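PDB 6TZ0: viral structural protein 4 from Bombyx mori cytoplasmic polyhedrosis virus, which binds GTP, most likely through a P-loop, and probably acts as an NTPase that accompanies the viral RNA-dependent RNA polymerase during transcription. Local coordinates for residues V267-L278 / K292-D301; L426-Y437 / G524-D532. All blocks are in the same frame, centred on the assembly; numbering follows the deposited sequence.

Contact 1: V267-L278 / K292-D301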
loop_
_atom_site.group_PDB
_atom_site.type_symbol
_atom_site.label_atom_id
_atom_site.label_comp_id
_atom_site.label_asym_id
_atom_site.label_seq_id
_atom_site.Cartn_x
_atom_site.Cartn_y
_atom_site.Cartn_z
ATOM N N VAL B 267 46.232 20.166 1.467
ATOM C CA VAL B 267 45.192 19.269 0.980
ATOM C C VAL B 267 45.821 17.918 0.667
ATOM O O VAL B 267 46.840 17.859 -0.026
ATOM C CB VAL B 267 44.495 19.851 -0.267
ATOM C CG1 VAL B 267 43.437 18.907 -0.787
ATOM C CG2 VAL B 267 43.890 21.206 0.035
ATOM N N THR B 268 45.214 16.838 1.159
ATOM C CA THR B 268 45.684 15.487 0.874
ATOM C C THR B 268 44.798 14.797 -0.158
ATOM O O THR B 268 43.569 14.841 -0.068
ATOM C CB THR B 268 45.736 14.638 2.142
ATOM O OG1 THR B 268 44.420 14.509 2.682
ATOM C CG2 THR B 268 46.627 15.287 3.177
ATOM N N MET B 269 45.435 14.135 -1.124
ATOM C CA MET B 269 44.753 13.512 -2.251
ATOM C C MET B 269 45.218 12.074 -2.430
ATOM O O MET B 269 46.413 11.826 -2.594
ATOM C CB MET B 269 45.021 14.289 -3.542
ATOM C CG MET B 269 44.295 13.753 -4.756
ATOM S SD MET B 269 44.765 14.629 -6.250
ATOM C CE MET B 269 43.923 16.180 -6.008
ATOM N N MET B 270 44.275 11.137 -2.428
ATOM C CA MET B 270 44.552 9.735 -2.713
ATOM C C MET B 270 44.330 9.475 -4.196
ATOM O O MET B 270 43.296 9.858 -4.748
ATOM C CB MET B 270 43.660 8.820 -1.877
ATOM C CG MET B 270 43.921 8.903 -0.397
ATOM S SD MET B 270 42.756 7.942 0.579
ATOM C CE MET B 270 43.327 6.293 0.244
ATOM N N VAL B 271 45.304 8.834 -4.841
ATOM C CA VAL B 271 45.299 8.606 -6.282
ATOM C C VAL B 271 45.514 7.119 -6.539
ATOM O O VAL B 271 46.361 6.489 -5.899
ATOM C CB VAL B 271 46.385 9.455 -6.989
ATOM C CG1 VAL B 271 46.440 9.185 -8.476
ATOM C CG2 VAL B 271 46.142 10.921 -6.778
ATOM N N ASN B 272 44.754 6.558 -7.485
ATOM C CA ASN B 272 44.857 5.152 -7.863
ATOM C C ASN B 272 45.859 4.906 -8.973
ATOM O O ASN B 272 45.659 4.000 -9.785
ATOM C CB ASN B 272 43.497 4.606 -8.287
ATOM C CG ASN B 272 42.561 4.447 -7.143
ATOM O OD1 ASN B 272 41.550 5.124 -7.057
ATOM N ND2 ASN B 272 42.876 3.532 -6.261
ATOM N N LEU B 273 46.915 5.697 -9.054
ATOM C CA LEU B 273 48.004 5.423 -9.968
ATOM C C LEU B 273 49.296 5.304 -9.181
ATOM O O LEU B 273 49.416 5.817 -8.068
ATOM C CB LEU B 273 48.145 6.516 -11.027
ATOM C CG LEU B 273 47.002 6.673 -12.021
ATOM C CD1 LEU B 273 47.301 7.832 -12.935
ATOM C CD2 LEU B 273 46.790 5.399 -12.810
ATOM N N SER B 274 50.258 4.605 -9.768
ATOM C CA SER B 274 51.584 4.503 -9.191
ATOM C C SER B 274 52.346 5.808 -9.383
ATOM O O SER B 274 51.967 6.673 -10.175
ATOM C CB SER B 274 52.351 3.347 -9.823
ATOM O OG SER B 274 53.684 3.311 -9.352
ATOM N N LYS B 275 53.445 5.943 -8.645
ATOM C CA LYS B 275 54.272 7.138 -8.747
ATOM C C LYS B 275 55.066 7.165 -10.046
ATOM O O LYS B 275 55.453 8.242 -10.505
ATOM C CB LYS B 275 55.189 7.210 -7.525
ATOM C CG LYS B 275 55.906 8.521 -7.304
ATOM C CD LYS B 275 56.681 8.487 -5.998
ATOM C CE LYS B 275 57.433 9.784 -5.777
ATOM N NZ LYS B 275 58.219 9.757 -4.516
ATOM N N ARG B 276 55.291 6.006 -10.660
ATOM C CA ARG B 276 55.920 5.955 -11.972
ATOM C C ARG B 276 54.952 6.363 -13.073
ATOM O O ARG B 276 55.319 7.133 -13.968
ATOM C CB ARG B 276 56.453 4.550 -12.227
ATOM C CG ARG B 276 57.198 4.382 -13.530
ATOM C CD ARG B 276 57.714 2.960 -13.665
ATOM N NE ARG B 276 58.701 2.651 -12.634
ATOM C CZ ARG B 276 59.997 2.933 -12.729
ATOM N NH1 ARG B 276 60.472 3.524 -13.815
ATOM N NH2 ARG B 276 60.818 2.622 -11.738
ATOM N N ASP B 277 53.718 5.855 -13.024
ATOM C CA ASP B 277 52.727 6.176 -14.047
ATOM C C ASP B 277 52.297 7.631 -13.957
ATOM O O ASP B 277 52.294 8.354 -14.958
ATOM C CB ASP B 277 51.517 5.260 -13.904
ATOM C CG ASP B 277 51.828 3.829 -14.259
ATOM O OD1 ASP B 277 52.731 3.607 -15.091
ATOM O OD2 ASP B 277 51.170 2.923 -13.710
ATOM N N LEU B 278 51.925 8.073 -12.765
ATOM C CA LEU B 278 51.631 9.475 -12.505
ATOM C C LEU B 278 52.954 10.224 -12.426
ATOM O O LEU B 278 53.599 10.255 -11.379
ATOM C CB LEU B 278 50.842 9.607 -11.210
ATOM C CG LEU B 278 50.342 10.988 -10.822
ATOM C CD1 LEU B 278 49.283 11.469 -11.799
ATOM C CD2 LEU B 278 49.813 10.957 -9.415
ATOM N N LYS B 292 44.974 13.007 -15.356
ATOM C CA LYS B 292 45.162 11.779 -14.591
ATOM C C LYS B 292 44.695 11.946 -13.153
ATOM O O LYS B 292 44.097 11.026 -12.578
ATOM C CB LYS B 292 46.629 11.363 -14.624
ATOM C CG LYS B 292 47.124 10.904 -15.968
ATOM C CD LYS B 292 48.567 10.462 -15.871
ATOM C CE LYS B 292 49.105 10.033 -17.217
ATOM N NZ LYS B 292 50.535 9.665 -17.128
ATOM N N LEU B 293 44.960 13.114 -12.561
ATOM C CA LEU B 293 44.467 13.413 -11.222
ATOM C C LEU B 293 42.948 13.457 -11.193
ATOM O O LEU B 293 42.326 12.969 -10.246
ATOM C CB LEU B 293 45.032 14.745 -10.738
ATOM C CG LEU B 293 46.518 14.881 -10.450
ATOM C CD1 LEU B 293 46.826 16.324 -10.146
ATOM C CD2 LEU B 293 46.884 14.010 -9.282
ATOM N N LEU B 294 42.340 14.064 -12.212
ATOM C CA LEU B 294 40.886 14.130 -12.298
ATOM C C LEU B 294 40.271 12.751 -12.478
ATOM O O LEU B 294 39.238 12.443 -11.876
ATOM C CB LEU B 294 40.476 15.043 -13.451
ATOM C CG LEU B 294 38.978 15.199 -13.725
ATOM C CD1 LEU B 294 38.299 15.892 -12.576
ATOM C CD2 LEU B 294 38.732 15.942 -15.016
ATOM N N PHE B 295 40.895 11.900 -13.287
ATOM C CA PHE B 295 40.317 10.590 -13.533
ATOM C C PHE B 295 40.578 9.611 -12.401
ATOM O O PHE B 295 39.851 8.622 -12.287
ATOM C CB PHE B 295 40.845 9.988 -14.842
ATOM C CG PHE B 295 40.343 10.665 -16.095
ATOM C CD1 PHE B 295 39.337 11.618 -16.049
ATOM C CD2 PHE B 295 40.850 10.309 -17.329
ATOM C CE1 PHE B 295 38.886 12.228 -17.195
ATOM C CE2 PHE B 295 40.392 10.911 -18.481
ATOM C CZ PHE B 295 39.408 11.869 -18.410
ATOM N N TYR B 296 41.589 9.848 -11.559
ATOM C CA TYR B 296 41.966 8.838 -10.578
ATOM C C TYR B 296 42.165 9.355 -9.156
ATOM O O TYR B 296 42.712 8.622 -8.331
ATOM C CB TYR B 296 43.239 8.116 -11.035
ATOM C CG TYR B 296 43.024 7.316 -12.285
ATOM C CD1 TYR B 296 42.394 6.086 -12.235
ATOM C CD2 TYR B 296 43.418 7.802 -13.518
ATOM C CE1 TYR B 296 42.178 5.355 -13.377
ATOM C CE2 TYR B 296 43.205 7.079 -14.666
ATOM C CZ TYR B 296 42.588 5.857 -14.589
ATOM O OH TYR B 296 42.376 5.133 -15.734
ATOM N N GLY B 297 41.713 10.560 -8.825
ATOM C CA GLY B 297 41.976 11.147 -7.525
ATOM C C GLY B 297 40.714 11.420 -6.731
ATOM O O GLY B 297 39.640 11.624 -7.295
ATOM N N VAL B 298 40.856 11.413 -5.403
ATOM C CA VAL B 298 39.799 11.775 -4.458
ATOM C C VAL B 298 40.435 12.604 -3.350
ATOM O O VAL B 298 41.385 12.150 -2.705
ATOM C CB VAL B 298 39.087 10.551 -3.848
ATOM C CG1 VAL B 298 38.138 10.982 -2.756
ATOM C CG2 VAL B 298 38.303 9.786 -4.881
ATOM N N ILE B 299 39.917 13.803 -3.116
ATOM C CA ILE B 299 40.389 14.642 -2.020
ATOM C C ILE B 299 39.741 14.192 -0.718
ATOM O O ILE B 299 38.517 14.053 -0.631
ATOM C CB ILE B 299 40.109 16.122 -2.315
ATOM C CG1 ILE B 299 41.063 16.607 -3.399
ATOM C CG2 ILE B 299 40.237 16.976 -1.075
ATOM C CD1 ILE B 299 40.727 17.947 -3.944
ATOM N N THR B 300 40.566 13.964 0.304
ATOM C CA THR B 300 40.121 13.407 1.572
ATOM C C THR B 300 39.821 14.473 2.619
ATOM O O THR B 300 39.878 14.184 3.816
ATOM C CB THR B 300 41.171 12.437 2.104
ATOM O OG1 THR B 300 42.383 13.150 2.362
ATOM C CG2 THR B 300 41.459 11.365 1.081
ATOM N N ASP B 301 39.501 15.689 2.203
ATOM C CA ASP B 301 39.246 16.788 3.119
ATOM C C ASP B 301 37.793 17.227 3.032
ATOM O O ASP B 301 37.041 16.810 2.150
ATOM C CB ASP B 301 40.164 17.971 2.818
ATOM C CG ASP B 301 41.598 17.693 3.177
ATOM O OD1 ASP B 301 41.842 16.885 4.094
ATOM O OD2 ASP B 301 42.485 18.290 2.543
#
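Leu-273 covers one face of the Tyr-296 ring: its CD2 sits almost above the ring centre, 4.2 Å from the centroid and 10° off the normal, in a CH-pi contact. The other methyl, Leu-273 CD1, turns to Lys-292 and lies 4.0 Å from its CB, and Leu-278 CD1 packs against the same Lys-292 CB. From there the extended Lys-292 chain runs past the leucine, and NZ donates to the backbone O of Asp-277 at 3.1 Å, well out of the carbonyl plane. Further along, Met-269 and Leu-293 meet at about a right angle, Met-269 SD to Leu-293 CD2 3.8 Å. With CG trans to the backbone nitrogen (chi1 -177°) Met-269 reaches out extended as far as the sulfur, and a bend at chi3 (-73°) then brings CE to 3.9 Å from Ile-299 CG1.

These side chains flank an antiparallel pairing in which 297-299 is the outermost strand of a four-stranded sheet within this chain, next to 266-271; the strand follows helix 290-296 in the chain. Met-270 and Val-298 form the hydrogen-bonded pair, joined by a mutual pair of N-H...O bonds, between the non-hydrogen-bonded pairs Met-269/Ile-299 and Val-271/Gly-297. Beyond them Asn-272 N bonds Tyr-296 O (3.0 Å), while Thr-300 N bonds Thr-268 O.

The face bearing Met-270 and Val-298 is built differently: the sulfur of Met-270 rests 3.7 Å from the CG2 methyl of Thr-300, and both residues touch Gln-188. Thr-268 N makes a weak bond to Asp-301 OD2. In the second shell, Phe-548 and Leu-551 of helix 547-556 pack on Val-298 and Tyr-296, Trp-260 of the neighbouring strand touches Met-269 and Leu-293, and Arg-595 of the RNA-dependent RNA polymerase chain packs on Val-267 and Asp-301.

Contact 2: L426-Y437 / G524-D532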
loop_
_atom_site.group_PDB
_atom_site.type_symbol
_atom_site.label_atom_id
_atom_site.label_comp_id
_atom_site.label_asym_id
_atom_site.label_seq_id
_atom_site.Cartn_x
_atom_site.Cartn_y
_atom_site.Cartn_z
ATOM N N LEU B 426 21.705 40.191 -11.964
ATOM C CA LEU B 426 22.815 40.765 -11.208
ATOM C C LEU B 426 22.994 42.245 -11.513
ATOM O O LEU B 426 23.351 43.021 -10.621
ATOM C CB LEU B 426 24.108 40.006 -11.498
ATOM C CG LEU B 426 24.255 38.604 -10.918
ATOM C CD1 LEU B 426 25.459 37.909 -11.512
ATOM C CD2 LEU B 426 24.391 38.674 -9.422
ATOM N N ILE B 427 22.779 42.650 -12.769
ATOM C CA ILE B 427 22.839 44.069 -13.119
ATOM C C ILE B 427 21.733 44.850 -12.411
ATOM O O ILE B 427 21.949 45.984 -11.962
ATOM C CB ILE B 427 22.794 44.238 -14.652
ATOM C CG1 ILE B 427 24.082 43.710 -15.283
ATOM C CG2 ILE B 427 22.595 45.686 -15.078
ATOM C CD1 ILE B 427 25.323 44.454 -14.838
ATOM N N SER B 428 20.560 44.233 -12.227
ATOM C CA SER B 428 19.455 44.916 -11.555
ATOM C C SER B 428 19.717 45.190 -10.073
ATOM O O SER B 428 19.017 46.018 -9.482
ATOM C CB SER B 428 18.168 44.106 -11.698
ATOM O OG SER B 428 18.242 42.896 -10.969
ATOM N N HIS B 429 20.685 44.515 -9.457
ATOM C CA HIS B 429 21.096 44.807 -8.090
ATOM C C HIS B 429 22.433 45.527 -8.018
ATOM O O HIS B 429 23.004 45.643 -6.931
ATOM C CB HIS B 429 21.169 43.525 -7.265
ATOM C CG HIS B 429 19.838 42.902 -6.992
ATOM N ND1 HIS B 429 19.276 41.954 -7.818
ATOM C CD2 HIS B 429 18.957 43.089 -5.982
ATOM C CE1 HIS B 429 18.107 41.584 -7.330
ATOM N NE2 HIS B 429 17.890 42.257 -6.215
ATOM N N GLY B 430 22.950 46.004 -9.145
ATOM C CA GLY B 430 24.218 46.699 -9.130
ATOM C C GLY B 430 25.424 45.817 -8.937
ATOM O O GLY B 430 26.494 46.319 -8.590
ATOM N N ILE B 431 25.287 44.512 -9.155
ATOM C CA ILE B 431 26.385 43.565 -9.026
ATOM C C ILE B 431 27.072 43.446 -10.376
ATOM O O ILE B 431 26.420 43.181 -11.392
ATOM C CB ILE B 431 25.887 42.192 -8.546
ATOM C CG1 ILE B 431 25.143 42.313 -7.216
ATOM C CG2 ILE B 431 27.046 41.228 -8.410
ATOM C CD1 ILE B 431 25.991 42.806 -6.083
ATOM N N SER B 432 28.380 43.658 -10.393
ATOM C CA SER B 432 29.171 43.489 -11.602
ATOM C C SER B 432 30.457 42.716 -11.386
ATOM O O SER B 432 31.046 42.255 -12.370
ATOM C CB SER B 432 29.519 44.855 -12.208
ATOM O OG SER B 432 28.352 45.561 -12.583
ATOM N N GLU B 433 30.913 42.561 -10.148
ATOM C CA GLU B 433 32.234 42.037 -9.854
ATOM C C GLU B 433 32.133 40.900 -8.853
ATOM O O GLU B 433 31.137 40.751 -8.145
ATOM C CB GLU B 433 33.155 43.129 -9.296
ATOM C CG GLU B 433 33.457 44.231 -10.279
ATOM C CD GLU B 433 34.287 43.746 -11.442
ATOM O OE1 GLU B 433 35.144 42.863 -11.232
ATOM O OE2 GLU B 433 34.072 44.239 -12.569
ATOM N N VAL B 434 33.191 40.091 -8.813
ATOM C CA VAL B 434 33.270 39.010 -7.839
ATOM C C VAL B 434 33.479 39.579 -6.442
ATOM O O VAL B 434 32.942 39.061 -5.455
ATOM C CB VAL B 434 34.390 38.030 -8.239
ATOM C CG1 VAL B 434 34.503 36.880 -7.261
ATOM C CG2 VAL B 434 34.154 37.500 -9.629
ATOM N N ALA B 435 34.241 40.672 -6.341
ATOM C CA ALA B 435 34.456 41.323 -5.054
ATOM C C ALA B 435 33.180 41.957 -4.523
ATOM O O ALA B 435 32.996 42.046 -3.307
ATOM C CB ALA B 435 35.555 42.373 -5.177
ATOM N N GLN B 436 32.288 42.392 -5.414
ATOM C CA GLN B 436 30.997 42.906 -4.976
ATOM C C GLN B 436 30.098 41.777 -4.496
ATOM O O GLN B 436 29.367 41.933 -3.511
ATOM C CB GLN B 436 30.317 43.659 -6.114
ATOM C CG GLN B 436 31.067 44.875 -6.593
ATOM C CD GLN B 436 30.360 45.569 -7.730
ATOM O OE1 GLN B 436 29.309 45.124 -8.181
ATOM N NE2 GLN B 436 30.942 46.656 -8.213
ATOM N N TYR B 437 30.138 40.634 -5.183
ATOM C CA TYR B 437 29.232 39.537 -4.865
ATOM C C TYR B 437 29.645 38.821 -3.590
ATOM O O TYR B 437 28.791 38.460 -2.774
ATOM C CB TYR B 437 29.173 38.559 -6.035
ATOM C CG TYR B 437 28.379 37.309 -5.752
ATOM C CD1 TYR B 437 26.998 37.343 -5.655
ATOM C CD2 TYR B 437 29.018 36.088 -5.598
ATOM C CE1 TYR B 437 26.276 36.198 -5.396
ATOM C CE2 TYR B 437 28.306 34.943 -5.345
ATOM C CZ TYR B 437 26.939 35.003 -5.245
ATOM O OH TYR B 437 26.229 33.857 -4.987
ATOM N N GLY B 524 32.600 35.656 -14.776
ATOM C CA GLY B 524 32.786 34.781 -13.632
ATOM C C GLY B 524 31.848 35.059 -12.480
ATOM O O GLY B 524 31.644 34.180 -11.636
ATOM N N VAL B 525 31.268 36.259 -12.431
ATOM C CA VAL B 525 30.301 36.585 -11.390
ATOM C C VAL B 525 29.024 35.791 -11.600
ATOM O O VAL B 525 28.450 35.237 -10.656
ATOM C CB VAL B 525 30.006 38.092 -11.395
ATOM C CG1 VAL B 525 29.232 38.488 -10.155
ATOM C CG2 VAL B 525 31.273 38.869 -11.570
ATOM N N VAL B 526 28.565 35.737 -12.850
ATOM C CA VAL B 526 27.381 34.973 -13.213
ATOM C C VAL B 526 27.624 33.491 -12.982
ATOM O O VAL B 526 26.736 32.764 -12.528
ATOM C CB VAL B 526 27.017 35.272 -14.676
ATOM C CG1 VAL B 526 25.746 34.550 -15.087
ATOM C CG2 VAL B 526 26.903 36.763 -14.890
ATOM N N GLN B 527 28.848 33.038 -13.245
ATOM C CA GLN B 527 29.203 31.638 -13.051
ATOM C C GLN B 527 29.198 31.259 -11.577
ATOM O O GLN B 527 28.676 30.202 -11.206
ATOM C CB GLN B 527 30.568 31.375 -13.674
ATOM C CG GLN B 527 30.579 31.495 -15.174
ATOM C CD GLN B 527 29.791 30.399 -15.835
ATOM O OE1 GLN B 527 29.887 29.240 -15.451
ATOM N NE2 GLN B 527 28.989 30.761 -16.823
ATOM N N LEU B 528 29.746 32.124 -10.720
ATOM C CA LEU B 528 29.729 31.861 -9.284
ATOM C C LEU B 528 28.315 31.943 -8.718
ATOM O O LEU B 528 27.941 31.150 -7.841
ATOM C CB LEU B 528 30.655 32.842 -8.578
ATOM C CG LEU B 528 30.844 32.653 -7.078
ATOM C CD1 LEU B 528 31.450 31.300 -6.787
ATOM C CD2 LEU B 528 31.729 33.746 -6.557
ATOM N N PHE B 529 27.508 32.874 -9.236
ATOM C CA PHE B 529 26.122 33.008 -8.803
ATOM C C PHE B 529 25.300 31.782 -9.181
ATOM O O PHE B 529 24.509 31.281 -8.370
ATOM C CB PHE B 529 25.530 34.281 -9.407
ATOM C CG PHE B 529 24.107 34.534 -9.023
ATOM C CD1 PHE B 529 23.785 34.898 -7.730
ATOM C CD2 PHE B 529 23.097 34.446 -9.962
ATOM C CE1 PHE B 529 22.479 35.136 -7.374
ATOM C CE2 PHE B 529 21.788 34.687 -9.609
ATOM C CZ PHE B 529 21.481 35.032 -8.317
ATOM N N LEU B 530 25.502 31.262 -10.394
ATOM C CA LEU B 530 24.787 30.064 -10.807
ATOM C C LEU B 530 25.276 28.826 -10.077
ATOM O O LEU B 530 24.470 27.933 -9.803
ATOM C CB LEU B 530 24.906 29.863 -12.312
ATOM C CG LEU B 530 24.091 30.862 -13.115
ATOM C CD1 LEU B 530 24.317 30.680 -14.593
ATOM C CD2 LEU B 530 22.636 30.694 -12.769
ATOM N N ARG B 531 26.575 28.758 -9.756
ATOM C CA ARG B 531 27.087 27.680 -8.915
ATOM C C ARG B 531 26.385 27.661 -7.566
ATOM O O ARG B 531 25.976 26.599 -7.088
ATOM C CB ARG B 531 28.606 27.815 -8.737
ATOM C CG ARG B 531 29.267 26.676 -7.942
ATOM C CD ARG B 531 29.483 27.011 -6.466
ATOM N NE ARG B 531 29.868 25.846 -5.684
ATOM C CZ ARG B 531 29.728 25.766 -4.367
ATOM N NH1 ARG B 531 29.191 26.773 -3.697
ATOM N NH2 ARG B 531 30.095 24.669 -3.724
ATOM N N ASP B 532 26.242 28.828 -6.935
ATOM C CA ASP B 532 25.638 28.855 -5.605
ATOM C C ASP B 532 24.137 28.583 -5.654
ATOM O O ASP B 532 23.599 27.912 -4.764
ATOM C CB ASP B 532 25.934 30.185 -4.929
ATOM C CG ASP B 532 27.357 30.285 -4.442
ATOM O OD1 ASP B 532 27.942 29.246 -4.089
ATOM O OD2 ASP B 532 27.886 31.409 -4.404
#
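Tyr-437 OH donates to Asp-532 OD2 at 3.0 Å, using the anti lone pair of that oxygen, with the phenol ring and carboxylate turned to within 24° of coplanar. The second oxygen, OD1, is taken by Arg-531 NH1 in a 2.8 Å salt bridge lying in the guanidinium plane, so the carboxylate is gripped at both ends and its rotation is restrained. The positive charge would probably keep Asp-532 ionised.

With CG trans to the backbone N (chi1 174°), the Tyr-437 ring sits as a knob in the hole formed by Val-525, Leu-528, Phe-529 and Asp-532 of helix 524-537. Leu-528 CD2 comes to the ring edge, 3.7 Å from Tyr-437 CD2, while on the other side Phe-529 stands almost perpendicular, Phe-529 CD1 to Tyr-437 CE1 3.7 Å. Over one face of the Phe-529 ring, offset toward the rim, lies Leu-426 CD2, a CH-pi contact 4.3 Å from the centroid.

Leu-426 lies where helix 417-427 terminates in a Schellman motif, with Gly-430 at positive phi as its C-prime residue; Leu-426 O receives the N-H groups of His-429 and Ile-431 from opposite faces of its plane. The chain then enters helix 434-438, with Glu-433 at the N-cap. Val-525 packs against the link 431-433 and the start of this helix: its CG1 meets Ile-431 CG2 at 3.9 Å and its CG2 meets Val-434 CG2 at 3.7 Å. Gln-436 OE1 accepts from Ser-432 N, tying the helix back to that link, and Lys-445 adds a cation-pi contact to the ring of Tyr-437.

In the fold
Contacts 1 and 2 follow one another along the chain without touching: their centres are 33 Å apart and their nearest atoms about 12 Å. Each approaches the GTP-binding region from a different part of the fold. In contact 1, within the antiparallel sheet before the P-loop, the Lys-292 side chain lies about 11 Å from that of Ser-361, which binds the second GTP in another structure of this protein. In contact 2, Gly-524 lies about 4 Å from the Arg-520 side chain, its near neighbour in sequence. Gln-527, pointing away from 426-437, touches Arg-520 and Lys-355, which bind the first GTP in that other structure. No nucleotide occupies these sites here.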